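Local coordinates for protein acetyl xylan esterase (PDB 6AGQ) that hydrolyses acetyl esters, probably removing acetyl groups from xylan, as a cold-active member of the alpha/beta-hydrolase superfamily, at residues V207-C212 and T266-T271; Q12-E17 and C282-N287; L203-F208 and M314-A319; Q156-C161 and G188-A193. One frame throughout, in Å; residues are numbered along the deposited sequence.

Interaction 1 (V207-C212 and T266-T271); sequences VFPFLC and TLMAIT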
loop_
_atom_site.group_PDB
_atom_site.type_symbol
_atom_site.label_atom_id
_atom_site.label_comp_id
_atom_site.label_asym_id
_atom_site.label_seq_id
_atom_site.Cartn_x
_atom_site.Cartn_y
_atom_site.Cartn_z
ATOM N N VAL A 207 3.530 -22.450 19.214
ATOM C CA VAL A 207 2.675 -21.905 18.156
ATOM C C VAL A 207 3.564 -21.121 17.156
ATOM O O VAL A 207 4.310 -20.207 17.541
ATOM C CB VAL A 207 1.538 -21.028 18.763
ATOM C CG1 VAL A 207 0.732 -20.317 17.700
ATOM C CG2 VAL A 207 0.589 -21.894 19.579
ATOM N N PHE A 208 3.452 -21.453 15.877
ATOM C CA PHE A 208 4.282 -20.835 14.810
ATOM C C PHE A 208 5.664 -20.345 15.217
ATOM O O PHE A 208 5.941 -19.133 15.181
ATOM C CB PHE A 208 3.516 -19.846 13.899
ATOM C CG PHE A 208 2.644 -18.843 14.581
ATOM C CD1 PHE A 208 3.175 -17.828 15.389
ATOM C CD2 PHE A 208 1.279 -18.801 14.285
ATOM C CE1 PHE A 208 2.353 -16.845 15.948
ATOM C CE2 PHE A 208 0.451 -17.819 14.818
ATOM C CZ PHE A 208 0.984 -16.841 15.655
ATOM N N PRO A 209 6.569 -21.314 15.565
ATOM C CA PRO A 209 7.779 -20.956 16.245
ATOM C C PRO A 209 8.760 -20.196 15.329
ATOM O O PRO A 209 9.000 -20.600 14.180
ATOM C CB PRO A 209 8.343 -22.282 16.718
ATOM C CG PRO A 209 7.723 -23.315 15.844
ATOM C CD PRO A 209 6.388 -22.773 15.490
ATOM N N PHE A 210 9.242 -19.080 15.879
ATOM C CA PHE A 210 10.327 -18.245 15.371
ATOM C C PHE A 210 11.632 -18.870 15.836
ATOM O O PHE A 210 11.616 -19.875 16.595
ATOM C CB PHE A 210 10.095 -16.827 15.933
ATOM C CG PHE A 210 11.084 -15.815 15.514
ATOM C CD1 PHE A 210 11.207 -15.446 14.186
ATOM C CD2 PHE A 210 11.859 -15.160 16.462
ATOM C CE1 PHE A 210 12.125 -14.474 13.793
ATOM C CE2 PHE A 210 12.792 -14.222 16.074
ATOM C CZ PHE A 210 12.936 -13.886 14.736
ATOM N N LEU A 211 12.763 -18.370 15.310
ATOM C CA LEU A 211 14.092 -18.928 15.648
ATOM C C LEU A 211 14.327 -20.350 15.127
ATOM O O LEU A 211 15.066 -21.128 15.747
ATOM C CB LEU A 211 14.394 -18.905 17.166
ATOM C CG LEU A 211 13.952 -17.624 17.907
ATOM C CD1 LEU A 211 13.860 -17.755 19.433
ATOM C CD2 LEU A 211 14.873 -16.486 17.505
ATOM N N CYS A 212 13.753 -20.679 13.972
ATOM C CA CYS A 212 13.923 -22.012 13.367
ATOM C C CYS A 212 14.451 -21.832 11.957
ATOM O O CYS A 212 14.043 -20.928 11.234
ATOM C CB CYS A 212 12.623 -22.837 13.305
ATOM S SG CYS A 212 11.849 -23.233 14.926
ATOM N N THR A 266 4.768 -33.201 22.008
ATOM C CA THR A 266 4.693 -31.843 21.430
ATOM C C THR A 266 3.432 -31.654 20.577
ATOM O O THR A 266 3.070 -32.568 19.806
ATOM C CB THR A 266 5.888 -31.594 20.522
ATOM O OG1 THR A 266 7.083 -31.818 21.260
ATOM C CG2 THR A 266 5.935 -30.153 19.996
ATOM N N LEU A 267 2.760 -30.502 20.761
ATOM C CA LEU A 267 1.614 -30.060 19.950
ATOM C C LEU A 267 2.036 -28.763 19.338
ATOM O O LEU A 267 2.101 -27.713 20.046
ATOM C CB LEU A 267 0.354 -29.795 20.787
ATOM C CG LEU A 267 -0.859 -29.175 20.029
ATOM C CD1 LEU A 267 -1.435 -30.165 19.038
ATOM C CD2 LEU A 267 -1.982 -28.740 20.930
ATOM N N MET A 268 2.284 -28.804 18.039
ATOM C CA MET A 268 2.600 -27.648 17.258
ATOM C C MET A 268 1.480 -27.097 16.355
ATOM O O MET A 268 0.930 -27.830 15.573
ATOM C CB MET A 268 3.844 -27.937 16.419
ATOM C CG MET A 268 4.378 -26.646 15.808
ATOM S SD MET A 268 5.833 -26.758 14.797
ATOM C CE MET A 268 7.065 -27.466 15.916
ATOM N N ALA A 269 1.216 -25.795 16.431
ATOM C CA ALA A 269 0.450 -25.039 15.440
ATOM C C ALA A 269 1.306 -24.463 14.306
ATOM O O ALA A 269 2.345 -23.809 14.540
ATOM C CB ALA A 269 -0.261 -23.855 16.114
ATOM N N ILE A 270 0.845 -24.659 13.067
ATOM C CA ILE A 270 1.508 -24.049 11.905
ATOM C C ILE A 270 0.439 -23.386 11.063
ATOM O O ILE A 270 -0.641 -23.951 10.845
ATOM C CB ILE A 270 2.230 -25.114 11.092
ATOM C CG1 ILE A 270 3.223 -25.853 11.990
ATOM C CG2 ILE A 270 2.882 -24.515 9.839
ATOM C CD1 ILE A 270 3.959 -27.019 11.330
ATOM N N THR A 271 0.734 -22.202 10.596
ATOM C CA THR A 271 -0.206 -21.421 9.838
ATOM C C THR A 271 0.372 -21.294 8.446
ATOM O O THR A 271 1.506 -20.828 8.280
ATOM C CB THR A 271 -0.412 -20.028 10.507
ATOM O OG1 THR A 271 0.841 -19.513 10.931
ATOM C CG2 THR A 271 -1.314 -20.180 11.785
#

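Interaction 2 (Q12-E17 and C282-N287); sequences QDYKPE and CFAAYN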
loop_
_atom_site.group_PDB
_atom_site.type_symbol
_atom_site.label_atom_id
_atom_site.label_comp_id
_atom_site.label_asym_id
_atom_site.label_seq_id
_atom_site.Cartn_x
_atom_site.Cartn_y
_atom_site.Cartn_z
ATOM N N GLN A 12 5.611 -31.787 4.734
ATOM C CA GLN A 12 5.664 -32.811 5.783
ATOM C C GLN A 12 6.671 -33.964 5.563
ATOM O O GLN A 12 6.914 -34.772 6.459
ATOM C CB GLN A 12 4.242 -33.332 6.120
ATOM C CG GLN A 12 3.345 -33.811 4.994
ATOM C CD GLN A 12 1.940 -34.188 5.471
ATOM O OE1 GLN A 12 0.944 -33.610 5.022
ATOM N NE2 GLN A 12 1.855 -35.165 6.382
ATOM N N ASP A 13 7.280 -34.027 4.397
ATOM C CA ASP A 13 8.478 -34.850 4.193
ATOM C C ASP A 13 9.737 -33.986 4.335
ATOM O O ASP A 13 10.847 -34.485 4.061
ATOM C CB ASP A 13 8.518 -35.429 2.768
ATOM C CG ASP A 13 7.435 -36.481 2.483
ATOM O OD1 ASP A 13 6.703 -36.933 3.400
ATOM O OD2 ASP A 13 7.343 -36.854 1.284
ATOM N N TYR A 14 9.580 -32.699 4.710
ATOM C CA TYR A 14 10.690 -31.734 4.695
ATOM C C TYR A 14 11.514 -31.861 5.968
ATOM O O TYR A 14 11.098 -31.457 7.049
ATOM C CB TYR A 14 10.222 -30.281 4.491
ATOM C CG TYR A 14 11.375 -29.289 4.350
ATOM C CD1 TYR A 14 12.429 -29.514 3.458
ATOM C CD2 TYR A 14 11.413 -28.121 5.114
ATOM C CE1 TYR A 14 13.478 -28.600 3.328
ATOM C CE2 TYR A 14 12.456 -27.208 4.994
ATOM C CZ TYR A 14 13.486 -27.429 4.120
ATOM O OH TYR A 14 14.544 -26.495 4.053
ATOM N N LYS A 15 12.700 -32.408 5.813
ATOM C CA LYS A 15 13.553 -32.734 6.906
ATOM C C LYS A 15 14.994 -32.396 6.477
ATOM O O LYS A 15 15.791 -33.271 6.219
ATOM C CB LYS A 15 13.348 -34.207 7.240
ATOM C CG LYS A 15 14.092 -34.625 8.476
ATOM C CD LYS A 15 13.587 -35.956 9.023
ATOM C CE LYS A 15 14.472 -36.275 10.205
ATOM N NZ LYS A 15 14.149 -37.514 10.909
ATOM N N PRO A 16 15.343 -31.100 6.440
ATOM C CA PRO A 16 16.696 -30.698 6.037
ATOM C C PRO A 16 17.757 -31.140 7.046
ATOM O O PRO A 16 17.418 -31.514 8.166
ATOM C CB PRO A 16 16.600 -29.158 6.019
ATOM C CG PRO A 16 15.580 -28.874 7.092
ATOM C CD PRO A 16 14.614 -29.998 7.074
ATOM N N GLU A 17 19.024 -31.086 6.660
ATOM C CA GLU A 17 20.146 -31.546 7.500
ATOM C C GLU A 17 20.311 -30.665 8.758
ATOM O O GLU A 17 20.109 -29.441 8.727
ATOM C CB GLU A 17 21.451 -31.654 6.632
ATOM C CG GLU A 17 22.749 -31.029 7.183
ATOM C CD GLU A 17 23.973 -31.098 6.224
ATOM O OE1 GLU A 17 23.831 -31.211 4.983
ATOM O OE2 GLU A 17 25.122 -31.025 6.714
ATOM N N CYS A 282 8.886 -24.059 10.234
ATOM C CA CYS A 282 8.141 -24.688 11.312
ATOM C C CYS A 282 8.153 -26.195 11.126
ATOM O O CYS A 282 8.479 -26.917 12.083
ATOM C CB CYS A 282 6.743 -24.110 11.379
ATOM S SG CYS A 282 6.770 -22.380 11.939
ATOM N N PHE A 283 7.849 -26.659 9.907
ATOM C CA PHE A 283 7.904 -28.082 9.558
ATOM C C PHE A 283 9.284 -28.717 9.726
ATOM O O PHE A 283 9.378 -29.842 10.263
ATOM C CB PHE A 283 7.300 -28.390 8.178
ATOM C CG PHE A 283 5.843 -28.777 8.240
ATOM C CD1 PHE A 283 5.467 -29.977 8.799
ATOM C CD2 PHE A 283 4.832 -27.906 7.788
ATOM C CE1 PHE A 283 4.123 -30.324 8.885
ATOM C CE2 PHE A 283 3.490 -28.246 7.878
ATOM C CZ PHE A 283 3.138 -29.455 8.424
ATOM N N ALA A 284 10.337 -27.976 9.384
ATOM C CA ALA A 284 11.689 -28.425 9.573
ATOM C C ALA A 284 12.059 -28.799 11.006
ATOM O O ALA A 284 12.732 -29.833 11.226
ATOM C CB ALA A 284 12.652 -27.354 9.058
ATOM N N ALA A 285 11.708 -27.953 11.980
ATOM C CA ALA A 285 11.828 -28.347 13.406
ATOM C C ALA A 285 10.856 -29.507 13.805
ATOM O O ALA A 285 11.318 -30.514 14.365
ATOM C CB ALA A 285 11.642 -27.127 14.355
ATOM N N TYR A 286 9.556 -29.379 13.501
ATOM C CA TYR A 286 8.537 -30.463 13.741
ATOM C C TYR A 286 9.032 -31.836 13.257
ATOM O O TYR A 286 8.980 -32.810 13.973
ATOM C CB TYR A 286 7.200 -30.119 13.029
ATOM C CG TYR A 286 6.092 -31.147 13.228
ATOM C CD1 TYR A 286 5.451 -31.232 14.448
ATOM C CD2 TYR A 286 5.716 -32.048 12.222
ATOM C CE1 TYR A 286 4.479 -32.144 14.687
ATOM C CE2 TYR A 286 4.718 -32.991 12.453
ATOM C CZ TYR A 286 4.099 -33.024 13.705
ATOM O OH TYR A 286 3.075 -33.908 14.090
ATOM N N ASN A 287 9.623 -31.890 12.085
ATOM C CA ASN A 287 10.057 -33.184 11.510
ATOM C C ASN A 287 11.344 -33.755 12.121
ATOM O O ASN A 287 11.711 -34.895 11.812
ATOM C CB ASN A 287 10.186 -33.070 9.973
ATOM C CG ASN A 287 8.847 -33.010 9.295
ATOM O OD1 ASN A 287 7.896 -33.592 9.782
ATOM N ND2 ASN A 287 8.752 -32.289 8.191
#

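Interaction 3 (L203-F208 and M314-A319); sequences LALPVF and MRFIEA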
loop_
_atom_site.group_PDB
_atom_site.type_symbol
_atom_site.label_atom_id
_atom_site.label_comp_id
_atom_site.label_asym_id
_atom_site.label_seq_id
_atom_site.Cartn_x
_atom_site.Cartn_y
_atom_site.Cartn_z
ATOM N N LEU A 203 5.382 -31.657 28.399
ATOM C CA LEU A 203 4.723 -31.219 27.183
ATOM C C LEU A 203 5.381 -29.962 26.627
ATOM O O LEU A 203 5.826 -29.128 27.394
ATOM C CB LEU A 203 3.272 -30.864 27.471
ATOM C CG LEU A 203 2.168 -31.852 27.369
ATOM C CD1 LEU A 203 2.550 -33.203 27.878
ATOM C CD2 LEU A 203 0.945 -31.321 28.064
ATOM N N ALA A 204 5.355 -29.801 25.296
ATOM C CA ALA A 204 5.810 -28.574 24.614
ATOM C C ALA A 204 4.711 -28.133 23.650
ATOM O O ALA A 204 4.247 -28.960 22.872
ATOM C CB ALA A 204 7.099 -28.817 23.870
ATOM N N LEU A 205 4.249 -26.865 23.754
ATOM C CA LEU A 205 3.197 -26.369 22.918
ATOM C C LEU A 205 3.619 -25.131 22.056
ATOM O O LEU A 205 2.997 -24.075 22.172
ATOM C CB LEU A 205 1.982 -26.038 23.767
ATOM C CG LEU A 205 1.241 -27.225 24.408
ATOM C CD1 LEU A 205 1.772 -27.521 25.789
ATOM C CD2 LEU A 205 -0.242 -26.901 24.530
ATOM N N PRO A 206 4.615 -25.278 21.164
ATOM C CA PRO A 206 4.973 -24.184 20.221
ATOM C C PRO A 206 3.860 -23.731 19.232
ATOM O O PRO A 206 3.322 -24.543 18.490
ATOM C CB PRO A 206 6.159 -24.756 19.487
ATOM C CG PRO A 206 5.933 -26.215 19.497
ATOM C CD PRO A 206 5.294 -26.537 20.803
ATOM N N VAL A 207 3.530 -22.450 19.214
ATOM C CA VAL A 207 2.675 -21.905 18.156
ATOM C C VAL A 207 3.564 -21.121 17.156
ATOM O O VAL A 207 4.310 -20.207 17.541
ATOM C CB VAL A 207 1.538 -21.028 18.763
ATOM C CG1 VAL A 207 0.732 -20.317 17.700
ATOM C CG2 VAL A 207 0.589 -21.894 19.579
ATOM N N PHE A 208 3.452 -21.453 15.877
ATOM C CA PHE A 208 4.282 -20.835 14.810
ATOM C C PHE A 208 5.664 -20.345 15.217
ATOM O O PHE A 208 5.941 -19.133 15.181
ATOM C CB PHE A 208 3.516 -19.846 13.899
ATOM C CG PHE A 208 2.644 -18.843 14.581
ATOM C CD1 PHE A 208 3.175 -17.828 15.389
ATOM C CD2 PHE A 208 1.279 -18.801 14.285
ATOM C CE1 PHE A 208 2.353 -16.845 15.948
ATOM C CE2 PHE A 208 0.451 -17.819 14.818
ATOM C CZ PHE A 208 0.984 -16.841 15.655
ATOM N N MET A 314 -5.929 -26.726 25.440
ATOM C CA MET A 314 -6.671 -27.216 26.598
ATOM C C MET A 314 -6.932 -28.690 26.525
ATOM O O MET A 314 -6.585 -29.364 27.461
ATOM C CB MET A 314 -7.944 -26.415 26.832
ATOM C CG MET A 314 -7.670 -24.982 27.256
ATOM S SD MET A 314 -9.214 -24.059 27.319
ATOM C CE MET A 314 -8.686 -22.343 27.357
ATOM N N ARG A 315 -7.463 -29.201 25.413
ATOM C CA ARG A 315 -7.700 -30.673 25.235
ATOM C C ARG A 315 -6.427 -31.513 25.312
ATOM O O ARG A 315 -6.401 -32.580 25.898
ATOM C CB ARG A 315 -8.346 -30.980 23.882
ATOM C CG ARG A 315 -9.762 -30.473 23.711
ATOM C CD ARG A 315 -10.439 -31.006 22.452
ATOM N NE ARG A 315 -11.771 -30.396 22.321
ATOM C CZ ARG A 315 -12.899 -30.824 22.911
ATOM N NH1 ARG A 315 -12.933 -31.920 23.692
ATOM N NH2 ARG A 315 -14.021 -30.129 22.717
ATOM N N PHE A 316 -5.375 -31.034 24.663
ATOM C CA PHE A 316 -4.063 -31.629 24.716
ATOM C C PHE A 316 -3.493 -31.712 26.131
ATOM O O PHE A 316 -3.034 -32.786 26.561
ATOM C CB PHE A 316 -3.144 -30.802 23.808
ATOM C CG PHE A 316 -1.780 -31.376 23.649
ATOM C CD1 PHE A 316 -1.579 -32.505 22.869
ATOM C CD2 PHE A 316 -0.695 -30.763 24.233
ATOM C CE1 PHE A 316 -0.306 -33.063 22.722
ATOM C CE2 PHE A 316 0.564 -31.270 24.067
ATOM C CZ PHE A 316 0.758 -32.421 23.314
ATOM N N ILE A 317 -3.527 -30.581 26.831
ATOM C CA ILE A 317 -3.104 -30.494 28.219
ATOM C C ILE A 317 -3.944 -31.401 29.132
ATOM O O ILE A 317 -3.383 -32.146 29.951
ATOM C CB ILE A 317 -3.076 -29.039 28.700
ATOM C CG1 ILE A 317 -1.813 -28.404 28.121
ATOM C CG2 ILE A 317 -3.094 -28.965 30.246
ATOM C CD1 ILE A 317 -1.812 -26.905 28.124
ATOM N N GLU A 318 -5.267 -31.350 28.987
ATOM C CA GLU A 318 -6.149 -32.211 29.793
ATOM C C GLU A 318 -5.886 -33.662 29.540
ATOM O O GLU A 318 -5.957 -34.452 30.461
ATOM C CB GLU A 318 -7.636 -31.892 29.552
ATOM C CG GLU A 318 -8.243 -30.908 30.546
ATOM C CD GLU A 318 -9.063 -31.638 31.596
ATOM O OE1 GLU A 318 -10.209 -32.039 31.259
ATOM O OE2 GLU A 318 -8.556 -31.830 32.729
ATOM N N ALA A 319 -5.610 -34.043 28.283
ATOM C CA ALA A 319 -5.340 -35.444 27.988
ATOM C C ALA A 319 -4.040 -35.997 28.471
ATOM O O ALA A 319 -3.954 -37.188 28.768
ATOM C CB ALA A 319 -5.462 -35.688 26.485
#

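Interaction 4 (Q156-C161 and G188-A193); sequences QVYLDC and GGLALA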
loop_
_atom_site.group_PDB
_atom_site.type_symbol
_atom_site.label_atom_id
_atom_site.label_comp_id
_atom_site.label_asym_id
_atom_site.label_seq_id
_atom_site.Cartn_x
_atom_site.Cartn_y
_atom_site.Cartn_z
ATOM N N GLN A 156 21.849 -15.723 26.969
ATOM C CA GLN A 156 21.276 -15.402 28.237
ATOM C C GLN A 156 19.740 -15.482 28.217
ATOM O O GLN A 156 19.147 -15.871 29.239
ATOM C CB GLN A 156 21.759 -14.030 28.758
ATOM C CG GLN A 156 23.182 -14.066 29.292
ATOM C CD GLN A 156 23.297 -14.788 30.635
ATOM O OE1 GLN A 156 22.360 -14.798 31.437
ATOM N NE2 GLN A 156 24.429 -15.431 30.860
ATOM N N VAL A 157 19.075 -15.245 27.071
ATOM C CA VAL A 157 17.599 -15.461 27.024
ATOM C C VAL A 157 17.222 -16.915 27.303
ATOM O O VAL A 157 16.309 -17.200 28.114
ATOM C CB VAL A 157 17.001 -14.939 25.683
ATOM C CG1 VAL A 157 15.516 -15.141 25.615
ATOM C CG2 VAL A 157 17.319 -13.448 25.530
ATOM N N TYR A 158 17.931 -17.863 26.655
ATOM C CA TYR A 158 17.614 -19.281 26.835
ATOM C C TYR A 158 17.887 -19.726 28.244
ATOM O O TYR A 158 17.126 -20.508 28.832
ATOM C CB TYR A 158 18.357 -20.186 25.853
ATOM C CG TYR A 158 17.869 -20.131 24.420
ATOM C CD1 TYR A 158 17.076 -19.094 23.944
ATOM C CD2 TYR A 158 18.231 -21.096 23.526
ATOM C CE1 TYR A 158 16.656 -19.055 22.627
ATOM C CE2 TYR A 158 17.849 -21.001 22.181
ATOM C CZ TYR A 158 17.062 -20.010 21.761
ATOM O OH TYR A 158 16.663 -19.918 20.462
ATOM N N LEU A 159 18.961 -19.224 28.811
ATOM C CA LEU A 159 19.224 -19.503 30.237
ATOM C C LEU A 159 18.147 -18.949 31.174
ATOM O O LEU A 159 17.806 -19.601 32.162
ATOM C CB LEU A 159 20.607 -18.922 30.626
ATOM C CG LEU A 159 21.765 -19.580 29.918
ATOM C CD1 LEU A 159 23.066 -18.890 30.291
ATOM C CD2 LEU A 159 21.895 -21.076 30.185
ATOM N N ASP A 160 17.679 -17.718 30.942
ATOM C CA ASP A 160 16.529 -17.156 31.740
ATOM C C ASP A 160 15.304 -18.084 31.672
ATOM O O ASP A 160 14.589 -18.260 32.676
ATOM C CB ASP A 160 16.075 -15.822 31.232
ATOM C CG ASP A 160 17.160 -14.736 31.295
ATOM O OD1 ASP A 160 18.120 -14.860 32.108
ATOM O OD2 ASP A 160 17.062 -13.741 30.485
ATOM N N CYS A 161 15.102 -18.692 30.484
ATOM C CA CYS A 161 13.978 -19.561 30.192
ATOM C C CYS A 161 14.082 -20.875 30.894
ATOM O O CYS A 161 13.056 -21.466 31.172
ATOM C CB CYS A 161 13.760 -19.764 28.665
ATOM S SG CYS A 161 13.232 -18.245 27.802
ATOM N N GLY A 188 7.356 -19.618 20.957
ATOM C CA GLY A 188 7.359 -20.981 20.481
ATOM C C GLY A 188 8.749 -21.467 20.301
ATOM O O GLY A 188 9.066 -22.574 20.700
ATOM N N GLY A 189 9.611 -20.611 19.732
ATOM C CA GLY A 189 11.063 -20.864 19.733
ATOM C C GLY A 189 11.660 -21.054 21.109
ATOM O O GLY A 189 12.480 -21.993 21.322
ATOM N N LEU A 190 11.301 -20.170 22.061
ATOM C CA LEU A 190 11.744 -20.348 23.445
ATOM C C LEU A 190 11.254 -21.626 24.091
ATOM O O LEU A 190 11.987 -22.160 24.906
ATOM C CB LEU A 190 11.409 -19.141 24.429
ATOM C CG LEU A 190 11.920 -17.770 23.882
ATOM C CD1 LEU A 190 11.694 -16.569 24.783
ATOM C CD2 LEU A 190 13.399 -17.880 23.535
ATOM N N ALA A 191 10.021 -22.063 23.842
ATOM C CA ALA A 191 9.555 -23.341 24.393
ATOM C C ALA A 191 10.279 -24.535 23.733
ATOM O O ALA A 191 10.469 -25.559 24.401
ATOM C CB ALA A 191 8.056 -23.542 24.219
ATOM N N LEU A 192 10.628 -24.468 22.461
ATOM C CA LEU A 192 11.452 -25.570 21.867
ATOM C C LEU A 192 12.858 -25.576 22.541
ATOM O O LEU A 192 13.435 -26.643 22.795
ATOM C CB LEU A 192 11.606 -25.420 20.332
ATOM C CG LEU A 192 10.374 -25.615 19.444
ATOM C CD1 LEU A 192 10.730 -25.368 17.984
ATOM C CD2 LEU A 192 9.782 -27.000 19.568
ATOM N N ALA A 193 13.391 -24.385 22.853
ATOM C CA ALA A 193 14.688 -24.277 23.559
ATOM C C ALA A 193 14.592 -24.889 24.967
ATOM O O ALA A 193 15.478 -25.590 25.440
ATOM C CB ALA A 193 15.124 -22.819 23.668
#

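Interaction 1 (V207-C212 and T266-T271)
Ala269 meets the end of strand 203-207 with both its backbone and its methyl group. Its carbonyl O accepts the backbone N-H of Phe208 (N to O 2.9 Å), a moderately bent bond whose donor is tilted 29° from the carbonyl plane. The CB of Ala269 points toward residues 207-212 and rests against both methyls of Val207, CG1 lying 4.0 Å from it. Val207 and Ala269 form a single bridge between parallel neighbours in the central sheet of the alpha/beta-hydrolase fold, and there strand 203-207 gives way to a loop. Phe208 begins that loop with a positive phi, and its ring is covered on one face by CG1 of Val207. CD2 of Phe208 also meets Thr271, lying 3.5 Å from its OG1. The Thr271 hydroxyl sits between its backbone N and carbonyl carbon (chi1 42°), which brings OG1 to the Phe208 ring obliquely; a weak hydrogen bond to Gly302 O engages the same oxygen. The ring further meets that of His303 and touches the probable nucleophile elbow of Gly183, Ser185 and Gly187. Next along the loop, Pro209 CG lies 4.1 Å from Met268 SD, the two side chains crossing at roughly a right angle.

Interaction 2 (Q12-E17 and C282-N287)
The carbonyl O of Tyr14 receives the side-chain amide of Asn287 in a short, nearly straight hydrogen bond, ND2 to O 2.7 Å with an N-H...O angle of 164°. The acceptor lies close to the amide plane of Asn287, while the donor stands well above the carbonyl plane of Tyr14. Asn287 CG is anti to its own carbonyl carbon (chi1 -73°), a turn that brings ND2 to the loop; Gln12 O is also near, 3.5 Å from Asn287 ND2. The extended chain of Lys15 runs alongside the backbone at Asn287, with CE 3.5 Å from Asn287 O. Apolar contacts flank this polar centre. Pro16 CG lies 3.8 Å from Ala284 CB, and Tyr14 CE2 reaches the same methyl obliquely at 4.1 Å. The Pro16 ring also folds back over Tyr14, CD standing above the centre of one ring face, while the Tyr14 hydroxyl is hydrogen-bonded to His213. Toward the other end, the Gln12 backbone N lies over one face of the Phe283 ring. An alanine in place of Asn287 would probably leave Tyr14 O without its amide donor and the loop less firmly held to the helix. The loop 12-17 is thus tied to residues 282-287 by one directional bond, from Asn287, and the surrounding alanine, proline and aromatic groups add apolar contact, with no salt bridge joining the two segments.

Interaction 3 (L203-F208 and M314-A319)
Leu205 and Phe316 lie alongside each other, pointing opposite ways, where strand 203-207 faces helix 314-319. The Leu205 CB points toward the helix, and CG, placed beside the backbone N by a chi1 of -69°, lies 4.0 Å from Phe316 CD2. At the tip the CD2 methyl sits between two helix residues: it approaches the Phe316 ring obliquely, 3.9 Å from that ring's CD2, and lies equally far from Ile317 CD1. Two residues earlier, Leu203 repeats the arrangement along the same face of the strand. Its CG comes 3.7 Å from Phe316 CE2, and its CD2 methyl lies 4.0 Å from Ile317 CG1. The Phe316 ring is therefore met on neighbouring atoms by both leucines, and the Ile317 branch is likewise touched by both, so the four buried side chains interlock through purely apolar contacts. The strand and helix segments run almost exactly antiparallel, at 175°, with axes 10.4 Å apart. This is the layered helix-on-sheet packing of the alpha/beta-hydrolase fold, involving the last helix of the chain. On the outer side of helix 309-320, Arg315 hydrogen-bonds to Asp49 O of a second subunit. Phe316 also touches Leu267 of the adjacent strand 265-271, the leucines lean on Ala180 of strand 179-184, and Ile317 extends to Trp108 of helix 106-110.

Interaction 4 (Q156-C161 and G188-A193)
Ala193 sets its CB over one face of the Tyr158 ring in a CH-pi contact, 3.7 Å from the ring centroid and 17° off the ring normal. Leu190 CD2 approaches the same ring obliquely, 3.6 Å from Tyr158 CE1. The two methyls come from successive turns of helix 186-197, so the ring is held against that helix at two levels. Leu190 spreads its branches further: CD2 also meets Val157 CG1 at 4.0 Å, while CD1 lies 3.8 Å from Cys161 SG. A chi1 of -53° sets the Leu190 branch beside its backbone N, and from there the two methyls reach three side chains of helix 153-170. All of these groups are buried. Beyond this first shell, the Tyr158 hydroxyl is hydrogen-bonded to Phe253 O, which anchors the far end of the ring. A leucine in place of Tyr158 would probably leave Phe253 O without this hydroxyl partner and take the flat ring face away from Ala193. Further out, a salt bridge from Asp160 to Arg121 and hydrogen bonds from the carbonyls of Asp160 and Cys161 to the hydroxyls of Tyr62 and Tyr92 help to fix helix 153-170. The helix segments cross at -69° with axes 9.8 Å apart. Helix 186-197, which follows the probable nucleophile elbow, lies across helix 153-170, and both reach the sheet: Gly188 and Leu192 pack on Pro206 of strand 203-207, and Tyr92, the partner of Cys161 O, belongs to strand 86-92.

Interactions 1 and 3 share Val207 and Phe208 and have centres about 11 Å apart; their strands are neighbours in the sheet, joined by probable hydrogen bonds such as Leu267 N to Ala204 O at 3.0 Å. Interaction 2 attaches to the same region through helix 279-286, where Cys282 SG lies 3.6 Å from Pro209 CD. Interaction 4, its centre about 14 Å from that of interaction 1, approaches loop 207-212 from helix 186-197, with Pro209 CB 3.7 Å from Gly189 N. The loop therefore lies where the contacts converge, beside the probable nucleophile elbow, which Phe208 touches. A bound zinc ion lies about 10 Å from the Pro16 side chain and about 11 Å from that of Tyr158.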